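Side-chain contacts in Lin1840 protein (Listeria innocua serovar 6a, PDB 4ZOC), which probably hydrolyses terminal, non-reducing beta-D-glucosyl residues to release beta-D-glucose, and takes part in the breakdown of beta-1,2-glucan: residues I102-G107 against K549-F554; K191-Y196 against R254-G259; S211-Y216 against H690-V695. The protein carries 2 engineered substitutions. All coordinates share one frame; numbering follows the deposited sequence.

Interaction 1. Residues I102-G107 against K549-F554; sequences IPLALG and KLSMSF
Ser551 presses its short side chain against the face of helix 103-108 that carries Leu104 and Gly107, one helical turn apart. Its CB lies on bare backbone, 3.6 Å from Gly107 C and 3.8 Å from Gly107 O. Gly107 has no side chain to stand in the way, and the two chains can therefore draw in until its CA is 5.6 Å from Ser551 CA. One bond further on, OG stands between the backbone N and carbonyl carbon of Ser551 (chi1 74°), which swings it along the helix toward Leu104. There it sits 3.7 Å from Leu104 CD1 and 3.6 Å from Leu104 O, a packing distance; its hydrogen bond goes instead to the carbonyl oxygen of Thr154, so this buried hydroxyl is satisfied.

Leu104 completes the patch from the helix side. Its CG is anti to the backbone N (chi1 -170°), sending the branch out to the 549-554 chain, where CD1 also reaches Met552 CB at 4.3 Å. The rest of the Met552 side chain then leads off from the helix.

Two residues before the serine, Lys549 pairs through its backbone with Cys108 and forms a salt bridge through NZ with Glu640. A helix and an irregular segment thus meet in a buried seam between the TIM-barrel region and the C-terminal domain of this family 3 glycosyl hydrolase.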
ATOM      1  N   ILE A 102      -4.649 -19.515 -17.396  1.00  6.97           N
ATOM      2  CA  ILE A 102      -3.815 -18.325 -17.022  1.00  8.06           C
ATOM      3  C   ILE A 102      -2.877 -18.639 -15.872  1.00  8.40           C
ATOM      4  O   ILE A 102      -3.166 -19.510 -15.076  1.00  7.04           O
ATOM      5  CB  ILE A 102      -4.648 -17.069 -16.688  1.00  7.97           C
ATOM      6  CG1 ILE A 102      -5.678 -17.302 -15.556  1.00  7.84           C
ATOM      7  CG2 ILE A 102      -5.269 -16.513 -17.928  1.00  8.03           C
ATOM      8  CD1 ILE A 102      -6.251 -16.035 -14.965  1.00  7.24           C
ATOM      9  N   PRO A 103      -1.706 -17.960 -15.807  1.00  6.92           N
ATOM     10  CA  PRO A 103      -0.791 -18.356 -14.764  1.00  7.12           C
ATOM     11  C   PRO A 103      -1.334 -18.371 -13.311  1.00  7.58           C
ATOM     12  O   PRO A 103      -0.907 -19.224 -12.538  1.00  7.98           O
ATOM     13  CB  PRO A 103       0.372 -17.385 -14.972  1.00  7.27           C
ATOM     14  CG  PRO A 103       0.375 -17.210 -16.458  1.00  6.03           C
ATOM     15  CD  PRO A 103      -1.049 -17.142 -16.817  1.00  6.43           C
ATOM     16  N   LEU A 104      -2.198 -17.417 -12.948  1.00  8.42           N
ATOM     17  CA  LEU A 104      -2.735 -17.334 -11.573  1.00  6.60           C
ATOM     18  C   LEU A 104      -3.503 -18.633 -11.298  1.00  6.21           C
ATOM     19  O   LEU A 104      -3.438 -19.157 -10.224  1.00  9.02           O
ATOM     20  CB  LEU A 104      -3.601 -16.094 -11.444  1.00  6.76           C
ATOM     21  CG  LEU A 104      -4.004 -15.812  -9.991  1.00  7.88           C
ATOM     22  CD1 LEU A 104      -2.850 -15.886  -8.998  1.00 10.19           C
ATOM     23  CD2 LEU A 104      -4.756 -14.526  -9.884  1.00  8.75           C
ATOM     24  N   ALA A 105      -4.209 -19.152 -12.301  1.00  6.20           N
ATOM     25  CA  ALA A 105      -4.904 -20.453 -12.190  1.00  7.04           C
ATOM     26  C   ALA A 105      -3.877 -21.588 -12.041  1.00  8.01           C
ATOM     27  O   ALA A 105      -4.018 -22.499 -11.214  1.00 10.82           O
ATOM     28  CB  ALA A 105      -5.784 -20.683 -13.365  1.00  7.29           C
ATOM     29  N   LEU A 106      -2.819 -21.544 -12.832  1.00  8.61           N
ATOM     30  CA  LEU A 106      -1.799 -22.566 -12.718  1.00  8.05           C
ATOM     31  C   LEU A 106      -1.215 -22.556 -11.291  1.00  7.24           C
ATOM     32  O   LEU A 106      -0.783 -23.547 -10.804  1.00  7.35           O
ATOM     33  CB  LEU A 106      -0.707 -22.442 -13.791  1.00  7.76           C
ATOM     34  CG  LEU A 106      -1.177 -22.591 -15.238  1.00  8.32           C
ATOM     35  CD1 LEU A 106      -0.073 -22.342 -16.233  1.00  8.20           C
ATOM     36  CD2 LEU A 106      -1.797 -23.946 -15.445  1.00  9.90           C
ATOM     37  N   GLY A 107      -1.106 -21.411 -10.673  1.00  7.70           N
ATOM     38  CA  GLY A 107      -0.575 -21.274  -9.309  1.00  6.08           C
ATOM     39  C   GLY A 107      -1.515 -22.115  -8.414  1.00  5.97           C
ATOM     40  O   GLY A 107      -1.078 -22.896  -7.585  1.00  6.72           O
ATOM     41  N   LYS A 549      -6.226 -25.073  -5.127  1.00  7.69           N
ATOM     42  CA  LYS A 549      -6.189 -24.359  -3.828  1.00  6.08           C
ATOM     43  C   LYS A 549      -5.831 -22.939  -4.188  1.00  6.99           C
ATOM     44  O   LYS A 549      -5.125 -22.670  -5.181  1.00  6.65           O
ATOM     45  CB  LYS A 549      -5.105 -24.867  -2.864  1.00  7.05           C
ATOM     46  CG  LYS A 549      -5.183 -26.344  -2.512  1.00  8.93           C
ATOM     47  CD  LYS A 549      -6.487 -26.747  -1.821  1.00  8.20           C
ATOM     48  CE  LYS A 549      -6.281 -28.101  -1.160  1.00  6.98           C
ATOM     49  NZ  LYS A 549      -7.496 -28.622  -0.411  1.00  8.17           N
ATOM     50  N   LEU A 550      -6.384 -21.999  -3.470  1.00  8.46           N
ATOM     51  CA  LEU A 550      -6.083 -20.600  -3.778  1.00  8.35           C
ATOM     52  C   LEU A 550      -4.596 -20.302  -3.613  1.00  8.11           C
ATOM     53  O   LEU A 550      -4.028 -20.613  -2.563  1.00  8.47           O
ATOM     54  CB  LEU A 550      -6.960 -19.665  -2.926  1.00  7.24           C
ATOM     55  CG  LEU A 550      -8.450 -19.635  -3.264  1.00  6.74           C
ATOM     56  CD1 LEU A 550      -9.072 -18.619  -2.249  1.00  6.66           C
ATOM     57  CD2 LEU A 550      -8.818 -19.280  -4.686  1.00  6.90           C
ATOM     58  N   SER A 551      -4.008 -19.701  -4.653  1.00  8.09           N
ATOM     59  CA  SER A 551      -2.626 -19.185  -4.551  1.00  8.47           C
ATOM     60  C   SER A 551      -2.566 -17.664  -4.281  1.00  8.30           C
ATOM     61  O   SER A 551      -1.447 -17.053  -4.135  1.00  7.83           O
ATOM     62  CB  SER A 551      -1.887 -19.612  -5.807  1.00  9.52           C
ATOM     63  OG  SER A 551      -2.345 -18.827  -6.851  1.00 13.42           O
ATOM     64  N   MET A 552      -3.760 -17.045  -4.174  1.00  7.38           N
ATOM     65  CA  MET A 552      -3.907 -15.650  -3.793  1.00  6.54           C
ATOM     66  C   MET A 552      -5.181 -15.484  -2.956  1.00  7.10           C
ATOM     67  O   MET A 552      -6.228 -16.039  -3.282  1.00  7.73           O
ATOM     68  CB  MET A 552      -3.886 -14.776  -5.014  1.00  7.20           C
ATOM     69  CG  MET A 552      -3.675 -13.303  -4.730  1.00  8.26           C
ATOM     70  SD  MET A 552      -3.505 -12.320  -6.233  1.00  7.90           S
ATOM     71  CE  MET A 552      -2.964 -10.785  -5.470  1.00  7.92           C
ATOM     72  N   SER A 553      -5.088 -14.664  -1.925  1.00  7.36           N
ATOM     73  CA  SER A 553      -6.194 -14.417  -0.988  1.00  6.52           C
ATOM     74  C   SER A 553      -7.323 -13.681  -1.670  1.00  6.75           C
ATOM     75  O   SER A 553      -7.085 -12.821  -2.546  1.00  8.11           O
ATOM     76  CB  SER A 553      -5.643 -13.559   0.183  1.00  6.99           C
ATOM     77  OG  SER A 553      -4.692 -14.282   0.945  1.00  6.63           O
ATOM     78  N   PHE A 554      -8.566 -14.050  -1.335  1.00  6.82           N
ATOM     79  CA  PHE A 554      -9.765 -13.359  -1.829  1.00  7.43           C
ATOM     80  C   PHE A 554     -10.225 -12.382  -0.736  1.00  8.30           C
ATOM     81  O   PHE A 554     -10.704 -12.812   0.305  1.00  7.76           O
ATOM     82  CB  PHE A 554     -10.867 -14.379  -2.159  1.00  7.50           C
ATOM     83  CG  PHE A 554     -10.766 -14.914  -3.579  1.00  6.20           C
ATOM     84  CD1 PHE A 554      -9.560 -15.324  -4.086  1.00  7.81           C
ATOM     85  CD2 PHE A 554     -11.858 -14.902  -4.424  1.00  7.58           C
ATOM     86  CE1 PHE A 554      -9.434 -15.736  -5.393  1.00  6.99           C
ATOM     87  CE2 PHE A 554     -11.761 -15.335  -5.752  1.00  5.97           C
ATOM     88  CZ  PHE A 554     -10.525 -15.791  -6.202  1.00  6.84           C
TER

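Interaction 2. Residues K191-Y196 against R254-G259; sequences KHFAAY and RDVLRG
Phe193, Leu257 and Val256 make this contact, and the phenylalanine ring is its centre. Strand 187-193 ends at Phe193, whose CG is anti to the backbone N (chi1 -156°); that sends the ring straight out to helix 250-260, across a gap of 8.7 Å between Phe193 CA and Leu257 CA.

Leu257 comes down over one face of the ring. Its CD1 lies 4.2 Å from the ring centroid and only 13° off the normal, a CH-pi contact, while its CB reaches Phe193 CE2 at 3.7 Å. A single leucine therefore touches both the face and the rim of the aromatic. On the opposite face sits Ala194 CB, 4.2 Å above the ring plane, so the phenyl group is held between its own chain neighbour and the helix.

Val256, next to Leu257 on the helix, takes the edge: its CG1 lies near the ring plane, 4.3 Å from Phe193 CZ. Leu252 and Asn253, a turn earlier, also touch the Phe193 side chain, as does Val234 of the next barrel strand. The helix is widened here into a pi-type turn, with a weak bond from Gly259 N to Arg254 O. The strand end is unusual too, since the peptide bonds before His192 and Ala194 are both cis.

All three residues are buried and apolar. The fifth barrel strand is covered here by the helix that joins the sixth strand to the seventh, the strand-to-outer-helix packing of a TIM barrel.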
ATOM      1  N   LYS A 191      10.646 -12.372 -16.176  1.00  7.84           N
ATOM      2  CA  LYS A 191      10.233 -10.973 -16.145  1.00  7.00           C
ATOM      3  C   LYS A 191       9.395 -10.785 -14.835  1.00  6.83           C
ATOM      4  O   LYS A 191       8.938 -11.810 -14.248  1.00  5.13           O
ATOM      5  CB  LYS A 191       9.440 -10.563 -17.414  1.00  7.40           C
ATOM      6  CG  LYS A 191       8.098 -11.239 -17.517  1.00  9.46           C
ATOM      7  CD  LYS A 191       7.500 -11.045 -18.891  1.00  7.95           C
ATOM      8  CE  LYS A 191       6.055 -11.421 -18.993  1.00  6.76           C
ATOM      9  NZ  LYS A 191       5.567 -11.288 -20.357  1.00  5.85           N
ATOM     10  N   HIS A 192       9.267  -9.565 -14.358  1.00  7.18           N
ATOM     11  CA  HIS A 192       9.853  -8.326 -14.818  1.00  6.66           C
ATOM     12  C   HIS A 192      10.780  -7.870 -13.690  1.00  7.00           C
ATOM     13  O   HIS A 192      10.345  -7.653 -12.554  1.00  7.25           O
ATOM     14  CB  HIS A 192       8.764  -7.208 -15.050  1.00  6.03           C
ATOM     15  CG  HIS A 192       7.695  -7.594 -16.017  1.00  5.82           C
ATOM     16  ND1 HIS A 192       6.563  -8.282 -15.630  1.00  7.15           N
ATOM     17  CD2 HIS A 192       7.556  -7.355 -17.354  1.00  7.20           C
ATOM     18  CE1 HIS A 192       5.801  -8.502 -16.704  1.00  7.07           C
ATOM     19  NE2 HIS A 192       6.375  -7.927 -17.748  1.00  7.60           N
ATOM     20  N   PHE A 193      12.052  -7.724 -13.995  1.00  8.71           N
ATOM     21  CA  PHE A 193      13.044  -7.485 -12.949  1.00  7.73           C
ATOM     22  C   PHE A 193      13.001  -6.003 -12.576  1.00  7.28           C
ATOM     23  O   PHE A 193      13.379  -5.171 -13.405  1.00  8.30           O
ATOM     24  CB  PHE A 193      14.454  -7.955 -13.417  1.00  8.63           C
ATOM     25  CG  PHE A 193      15.390  -8.280 -12.295  1.00  8.36           C
ATOM     26  CD1 PHE A 193      15.255  -9.466 -11.572  1.00 10.01           C
ATOM     27  CD2 PHE A 193      16.400  -7.380 -11.950  1.00  8.68           C
ATOM     28  CE1 PHE A 193      16.135  -9.789 -10.538  1.00 11.96           C
ATOM     29  CE2 PHE A 193      17.291  -7.685 -10.934  1.00  8.07           C
ATOM     30  CZ  PHE A 193      17.132  -8.868 -10.205  1.00 10.35           C
ATOM     31  N   ALA A 194      12.518  -5.578 -11.377  1.00  6.99           N
ATOM     32  CA  ALA A 194      11.997  -6.370 -10.282  1.00  7.49           C
ATOM     33  C   ALA A 194      10.896  -5.653  -9.587  1.00  5.24           C
ATOM     34  O   ALA A 194      10.868  -4.441  -9.627  1.00  5.47           O
ATOM     35  CB  ALA A 194      13.055  -6.621  -9.188  1.00  9.06           C
ATOM     36  N   ALA A 195      10.010  -6.449  -8.967  1.00  6.11           N
ATOM     37  CA  ALA A 195       9.076  -6.020  -7.936  1.00  6.17           C
ATOM     38  C   ALA A 195       7.884  -5.229  -8.514  1.00  5.68           C
ATOM     39  O   ALA A 195       7.201  -4.502  -7.820  1.00  5.53           O
ATOM     40  CB  ALA A 195       9.758  -5.234  -6.862  1.00  5.94           C
ATOM     41  N   TYR A 196       7.614  -5.457  -9.801  1.00  5.34           N
ATOM     42  CA  TYR A 196       6.606  -4.721 -10.522  1.00  6.90           C
ATOM     43  C   TYR A 196       5.181  -4.883  -9.904  1.00  7.45           C
ATOM     44  O   TYR A 196       4.328  -4.025 -10.041  1.00  6.74           O
ATOM     45  CB  TYR A 196       6.678  -5.248 -11.988  1.00  6.64           C
ATOM     46  CG  TYR A 196       5.776  -4.745 -13.051  1.00  6.02           C
ATOM     47  CD1 TYR A 196       5.309  -3.445 -13.103  1.00  5.71           C
ATOM     48  CD2 TYR A 196       5.410  -5.592 -14.060  1.00  7.03           C
ATOM     49  CE1 TYR A 196       4.445  -2.994 -14.125  1.00  6.33           C
ATOM     50  CE2 TYR A 196       4.651  -5.112 -15.116  1.00  8.21           C
ATOM     51  CZ  TYR A 196       4.115  -3.858 -15.129  1.00  6.00           C
ATOM     52  OH  TYR A 196       3.304  -3.433 -16.153  1.00  5.44           O
ATOM     53  N   ARG A 254      23.341  -4.377 -12.511  1.00 10.43           N
ATOM     54  CA  ARG A 254      24.786  -4.707 -12.429  1.00 11.12           C
ATOM     55  C   ARG A 254      25.125  -5.399 -11.087  1.00 12.17           C
ATOM     56  O   ARG A 254      25.623  -6.499 -11.088  1.00 10.16           O
ATOM     57  CB  ARG A 254      25.674  -3.469 -12.629  1.00 12.56           C
ATOM     58  CG  ARG A 254      25.585  -2.794 -13.952  1.00 12.70           C
ATOM     59  CD  ARG A 254      26.288  -3.605 -15.007  1.00 12.28           C
ATOM     60  NE  ARG A 254      26.281  -2.916 -16.283  1.00 12.30           N
ATOM     61  CZ  ARG A 254      26.839  -3.373 -17.385  1.00 10.68           C
ATOM     62  NH1 ARG A 254      27.360  -4.597 -17.378  1.00 11.26           N
ATOM     63  NH2 ARG A 254      26.751  -2.646 -18.488  1.00  9.70           N
ATOM     64  N   ASP A 255      24.864  -4.781  -9.938  1.00 12.07           N
ATOM     65  CA  ASP A 255      25.256  -5.398  -8.652  1.00 11.88           C
ATOM     66  C   ASP A 255      24.459  -6.640  -8.288  1.00 11.28           C
ATOM     67  O   ASP A 255      25.019  -7.659  -7.938  1.00 13.16           O
ATOM     68  CB  ASP A 255      25.189  -4.353  -7.527  1.00 13.85           C
ATOM     69  CG  ASP A 255      26.078  -3.163  -7.729  1.00 16.61           C
ATOM     70  OD1 ASP A 255      26.798  -3.035  -8.656  1.00 20.72           O
ATOM     71  OD2 ASP A 255      26.150  -2.339  -6.848  1.00 22.68           O
ATOM     72  N   VAL A 256      23.115  -6.553  -8.359  1.00 10.99           N
ATOM     73  CA  VAL A 256      22.239  -7.656  -7.930  1.00 10.10           C
ATOM     74  C   VAL A 256      22.115  -8.732  -9.014  1.00 10.64           C
ATOM     75  O   VAL A 256      22.428  -9.906  -8.777  1.00 11.15           O
ATOM     76  CB  VAL A 256      20.874  -7.145  -7.447  1.00 10.31           C
ATOM     77  CG1 VAL A 256      19.980  -8.308  -7.013  1.00 13.76           C
ATOM     78  CG2 VAL A 256      21.057  -6.114  -6.287  1.00 11.45           C
ATOM     79  N   LEU A 257      21.616  -8.352 -10.214  1.00  9.76           N
ATOM     80  CA  LEU A 257      21.354  -9.382 -11.240  1.00  8.83           C
ATOM     81  C   LEU A 257      22.609  -9.989 -11.801  1.00  9.67           C
ATOM     82  O   LEU A 257      22.811 -11.185 -11.741  1.00 12.85           O
ATOM     83  CB  LEU A 257      20.571  -8.724 -12.368  1.00  9.69           C
ATOM     84  CG  LEU A 257      20.271  -9.576 -13.608  1.00  9.13           C
ATOM     85  CD1 LEU A 257      19.370 -10.702 -13.181  1.00 10.26           C
ATOM     86  CD2 LEU A 257      19.622  -8.720 -14.699  1.00 11.41           C
ATOM     87  N   ARG A 258      23.531  -9.177 -12.258  1.00  9.93           N
ATOM     88  CA  ARG A 258      24.764  -9.749 -12.894  1.00 10.52           C
ATOM     89  C   ARG A 258      25.781 -10.168 -11.878  1.00 12.50           C
ATOM     90  O   ARG A 258      26.473 -11.165 -12.090  1.00 15.44           O
ATOM     91  CB  ARG A 258      25.379  -8.846 -13.974  1.00 11.34           C
ATOM     92  CG  ARG A 258      24.382  -8.647 -15.105  1.00 10.16           C
ATOM     93  CD  ARG A 258      25.104  -8.119 -16.304  1.00 12.24           C
ATOM     94  NE  ARG A 258      24.215  -7.676 -17.363  1.00 13.50           N
ATOM     95  CZ  ARG A 258      23.699  -8.509 -18.238  1.00 12.09           C
ATOM     96  NH1 ARG A 258      24.035  -9.762 -18.173  1.00 12.78           N
ATOM     97  NH2 ARG A 258      22.952  -8.062 -19.218  1.00 10.00           N
ATOM     98  N   GLY A 259      25.820  -9.470 -10.763  1.00 12.89           N
ATOM     99  CA  GLY A 259      26.817  -9.738  -9.702  1.00 13.08           C
ATOM    100  C   GLY A 259      26.380 -10.851  -8.803  1.00 13.56           C
ATOM    101  O   GLY A 259      26.853 -11.998  -8.924  1.00 16.76           O
TER

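Interaction 3. Residues S211-Y216 against H690-V695; sequences STRELY and HQLEKV
Leu692 grips the first turn of helix 212-219 with both of its methyl groups; the contact is van der Waals packing, with no polar bond between the two segments. CD1 meets Thr212 CG2 at 3.7 Å, the two side chains crossing at about a right angle. CD2 settles on the neighbouring residue, 3.5 Å from Arg213 CA and 3.7 Å from Arg213 CB, against main chain as much as side chain. Leu692 has a left-handed backbone conformation in the turn between strands 687-688 and 694-695. Its CG lies anti to the carbonyl carbon (chi1 -50°), which puts CD1 and CD2 on the helix.

The polar bonds run within the helix segment. Ser211 is the N-cap: its OG accepts from Glu214 N at 3.1 Å, with an angle of 157° at the hydrogen. Arg213 NH1 forms a salt bridge to Glu214 OE1 at 2.9 Å, using the anti lone pair of OE1; the oxygen itself lies 20° out of the guanidinium plane.

Other bonds lead across the dimer. Arg213 NH2 makes a salt bridge to Asp242 of the second subunit, and Ser211 OG is hydrogen-bonded to the same carboxylate.

The chemistry is thus divided: hydrophobic contact joins the barrel helix to the fibronectin type III-like domain, while charge and hydrogen bonding tie the same helix start to the other subunit. The acidic partners on both its amino groups probably keep the guanidinium of Arg213 oriented.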
ATOM      1  N   SER A 211      11.437  -1.586   1.421  1.00  7.08           N
ATOM      2  CA  SER A 211      12.802  -1.622   1.944  1.00  8.22           C
ATOM      3  C   SER A 211      13.655  -2.653   1.107  1.00  7.74           C
ATOM      4  O   SER A 211      13.155  -3.611   0.559  1.00  8.71           O
ATOM      5  CB  SER A 211      12.850  -1.919   3.426  1.00  8.68           C
ATOM      6  OG  SER A 211      12.619  -3.315   3.692  1.00  9.29           O
ATOM      7  N   THR A 212      14.938  -2.380   1.021  1.00  8.72           N
ATOM      8  CA  THR A 212      15.890  -3.324   0.422  1.00  8.26           C
ATOM      9  C   THR A 212      15.752  -4.717   1.007  1.00  7.99           C
ATOM     10  O   THR A 212      15.674  -5.727   0.287  1.00  8.81           O
ATOM     11  CB  THR A 212      17.288  -2.797   0.506  1.00  8.10           C
ATOM     12  OG1 THR A 212      17.340  -1.400   0.085  1.00  9.71           O
ATOM     13  CG2 THR A 212      18.166  -3.640  -0.412  1.00  9.50           C
ATOM     14  N   ARG A 213      15.582  -4.781   2.332  1.00  7.43           N
ATOM     15  CA  ARG A 213      15.458  -6.068   3.002  1.00  9.00           C
ATOM     16  C   ARG A 213      14.216  -6.792   2.515  1.00  8.86           C
ATOM     17  O   ARG A 213      14.253  -7.989   2.289  1.00  9.97           O
ATOM     18  CB  ARG A 213      15.378  -5.920   4.534  1.00  8.31           C
ATOM     19  CG  ARG A 213      15.343  -7.282   5.281  1.00  9.20           C
ATOM     20  CD  ARG A 213      15.065  -7.108   6.791  1.00  9.85           C
ATOM     21  NE  ARG A 213      13.928  -6.170   6.933  1.00  9.51           N
ATOM     22  CZ  ARG A 213      12.661  -6.479   6.627  1.00 10.61           C
ATOM     23  NH1 ARG A 213      12.358  -7.713   6.208  1.00 10.32           N
ATOM     24  NH2 ARG A 213      11.657  -5.535   6.666  1.00  9.79           N
ATOM     25  N   GLU A 214      13.095  -6.049   2.392  1.00  7.93           N
ATOM     26  CA  GLU A 214      11.855  -6.707   1.919  1.00  8.37           C
ATOM     27  C   GLU A 214      11.969  -7.126   0.418  1.00  7.75           C
ATOM     28  O   GLU A 214      11.521  -8.204   0.005  1.00  8.08           O
ATOM     29  CB  GLU A 214      10.643  -5.780   2.056  1.00 10.94           C
ATOM     30  CG  GLU A 214      10.002  -6.020   3.404  1.00 16.92           C
ATOM     31  CD  GLU A 214       9.482  -7.442   3.567  1.00 15.91           C
ATOM     32  OE1 GLU A 214       9.975  -8.138   4.566  1.00 20.36           O
ATOM     33  OE2 GLU A 214       8.625  -7.810   2.700  1.00 20.77           O
ATOM     34  N   LEU A 215      12.599  -6.288  -0.368  1.00  7.62           N
ATOM     35  CA  LEU A 215      12.948  -6.691  -1.758  1.00  6.90           C
ATOM     36  C   LEU A 215      13.665  -8.024  -1.808  1.00  7.19           C
ATOM     37  O   LEU A 215      13.265  -9.010  -2.452  1.00  7.16           O
ATOM     38  CB  LEU A 215      13.764  -5.572  -2.416  1.00  6.59           C
ATOM     39  CG  LEU A 215      14.189  -5.900  -3.867  1.00  7.91           C
ATOM     40  CD1 LEU A 215      13.008  -5.906  -4.830  1.00  9.20           C
ATOM     41  CD2 LEU A 215      15.107  -4.738  -4.254  1.00  9.45           C
ATOM     42  N   TYR A 216      14.731  -8.136  -1.017  1.00  8.64           N
ATOM     43  CA  TYR A 216      15.436  -9.448  -0.960  1.00  8.31           C
ATOM     44  C   TYR A 216      14.601 -10.581  -0.391  1.00  9.30           C
ATOM     45  O   TYR A 216      14.687 -11.754  -0.853  1.00  8.09           O
ATOM     46  CB  TYR A 216      16.712  -9.344  -0.114  1.00 10.15           C
ATOM     47  CG  TYR A 216      17.940  -8.806  -0.852  1.00 12.35           C
ATOM     48  CD1 TYR A 216      18.181  -7.496  -0.976  1.00 17.54           C
ATOM     49  CD2 TYR A 216      18.831  -9.704  -1.488  1.00 13.64           C
ATOM     50  CE1 TYR A 216      19.289  -7.024  -1.676  1.00 18.78           C
ATOM     51  CE2 TYR A 216      19.928  -9.237  -2.175  1.00 12.99           C
ATOM     52  CZ  TYR A 216      20.181  -7.900  -2.247  1.00 13.49           C
ATOM     53  OH  TYR A 216      21.285  -7.411  -2.929  1.00 16.38           O
ATOM     54  N   HIS A 690      18.751  -7.173   9.424  1.00 14.29           N
ATOM     55  CA  HIS A 690      18.729  -5.704   9.166  1.00 18.72           C
ATOM     56  C   HIS A 690      19.925  -5.293   8.339  1.00 17.35           C
ATOM     57  O   HIS A 690      19.835  -4.285   7.619  1.00 18.74           O
ATOM     58  CB  HIS A 690      18.659  -4.891  10.471  1.00 24.55           C
ATOM     59  CG  HIS A 690      19.979  -4.629  11.058  1.00 35.01           C
ATOM     60  ND1 HIS A 690      20.728  -5.621  11.672  1.00 50.27           N
ATOM     61  CD2 HIS A 690      20.754  -3.523  11.035  1.00 41.60           C
ATOM     62  CE1 HIS A 690      21.895  -5.120  12.039  1.00 39.19           C
ATOM     63  NE2 HIS A 690      21.933  -3.848  11.669  1.00 47.03           N
ATOM     64  N   GLN A 691      21.023  -6.053   8.414  1.00 16.20           N
ATOM     65  CA  GLN A 691      22.224  -5.823   7.575  1.00 19.50           C
ATOM     66  C   GLN A 691      22.171  -6.420   6.180  1.00 18.78           C
ATOM     67  O   GLN A 691      23.169  -6.314   5.439  1.00 14.51           O
ATOM     68  CB  GLN A 691      23.484  -6.405   8.285  1.00 24.97           C
ATOM     69  CG  GLN A 691      24.578  -5.401   8.474  1.00 39.66           C
ATOM     70  CD  GLN A 691      25.471  -5.740   9.654  1.00 49.70           C
ATOM     71  OE1 GLN A 691      25.066  -6.455  10.567  1.00 52.18           O
ATOM     72  NE2 GLN A 691      26.688  -5.218   9.639  1.00 58.26           N
ATOM     73  N   LEU A 692      21.063  -7.058   5.791  1.00 16.00           N
ATOM     74  CA  LEU A 692      20.951  -7.744   4.476  1.00 16.97           C
ATOM     75  C   LEU A 692      21.797  -9.034   4.353  1.00 17.38           C
ATOM     76  O   LEU A 692      22.019  -9.581   3.251  1.00 15.51           O
ATOM     77  CB  LEU A 692      21.195  -6.787   3.314  1.00 17.82           C
ATOM     78  CG  LEU A 692      20.382  -5.506   3.400  1.00 21.37           C
ATOM     79  CD1 LEU A 692      20.672  -4.622   2.188  1.00 24.48           C
ATOM     80  CD2 LEU A 692      18.893  -5.750   3.516  1.00 20.98           C
ATOM     81  N   GLU A 693      22.212  -9.570   5.486  1.00 15.38           N
ATOM     82  CA  GLU A 693      22.845 -10.853   5.472  1.00 14.83           C
ATOM     83  C   GLU A 693      21.746 -11.923   5.548  1.00 15.12           C
ATOM     84  O   GLU A 693      20.756 -11.776   6.291  1.00 14.90           O
ATOM     85  CB  GLU A 693      23.728 -11.005   6.710  1.00 16.10           C
ATOM     86  CG  GLU A 693      24.825  -9.953   6.881  1.00 18.97           C
ATOM     87  CD  GLU A 693      25.484 -10.064   8.243  1.00 21.62           C
ATOM     88  OE1 GLU A 693      24.835 -10.276   9.280  1.00 25.24           O
ATOM     89  OE2 GLU A 693      26.704 -10.009   8.312  1.00 24.69           O
ATOM     90  N   LYS A 694      21.918 -12.985   4.781  1.00 11.65           N
ATOM     91  CA  LYS A 694      21.078 -14.171   4.885  1.00 14.65           C
ATOM     92  C   LYS A 694      21.619 -15.014   6.065  1.00 15.98           C
ATOM     93  O   LYS A 694      22.782 -15.408   6.028  1.00 15.82           O
ATOM     94  CB  LYS A 694      21.188 -14.930   3.578  1.00 16.73           C
ATOM     95  CG  LYS A 694      20.319 -16.165   3.507  1.00 23.63           C
ATOM     96  CD  LYS A 694      18.870 -15.743   3.408  1.00 28.44           C
ATOM     97  CE  LYS A 694      17.993 -16.776   2.768  1.00 33.49           C
ATOM     98  NZ  LYS A 694      18.480 -17.121   1.417  1.00 35.77           N
ATOM     99  N   VAL A 695      20.795 -15.197   7.106  1.00 10.66           N
ATOM    100  CA  VAL A 695      21.190 -15.782   8.374  1.00  9.42           C
ATOM    101  C   VAL A 695      20.281 -16.840   8.829  1.00 10.74           C
ATOM    102  O   VAL A 695      19.104 -16.921   8.454  1.00 11.42           O
ATOM    103  CB  VAL A 695      21.251 -14.708   9.460  1.00 11.08           C
ATOM    104  CG1 VAL A 695      22.279 -13.687   9.074  1.00 14.93           C
ATOM    105  CG2 VAL A 695      19.924 -14.037   9.704  1.00 11.77           C
TER

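In the fold
All three contacts start from the TIM-barrel region, and each goes somewhere different: interaction 1 to the C-terminal domain, interaction 2 back to the barrel itself, interaction 3 to the fibronectin type III-like domain. Along the chain, interaction 2 is nested inside the loop closed by interaction 1, whereas interaction 3 crosses both. Interactions 2 and 3 are neighbours, their centres about 15 Å apart; they touch where Val256 CG2 packs 3.6 Å from Tyr216 OH and Ala195 CB lies 3.9 Å from Leu215 CD1. Interaction 1 stands apart, its centre about 24 Å and 27 Å from theirs. The barrel region thus touches both later domains in these contacts, at two well-separated places.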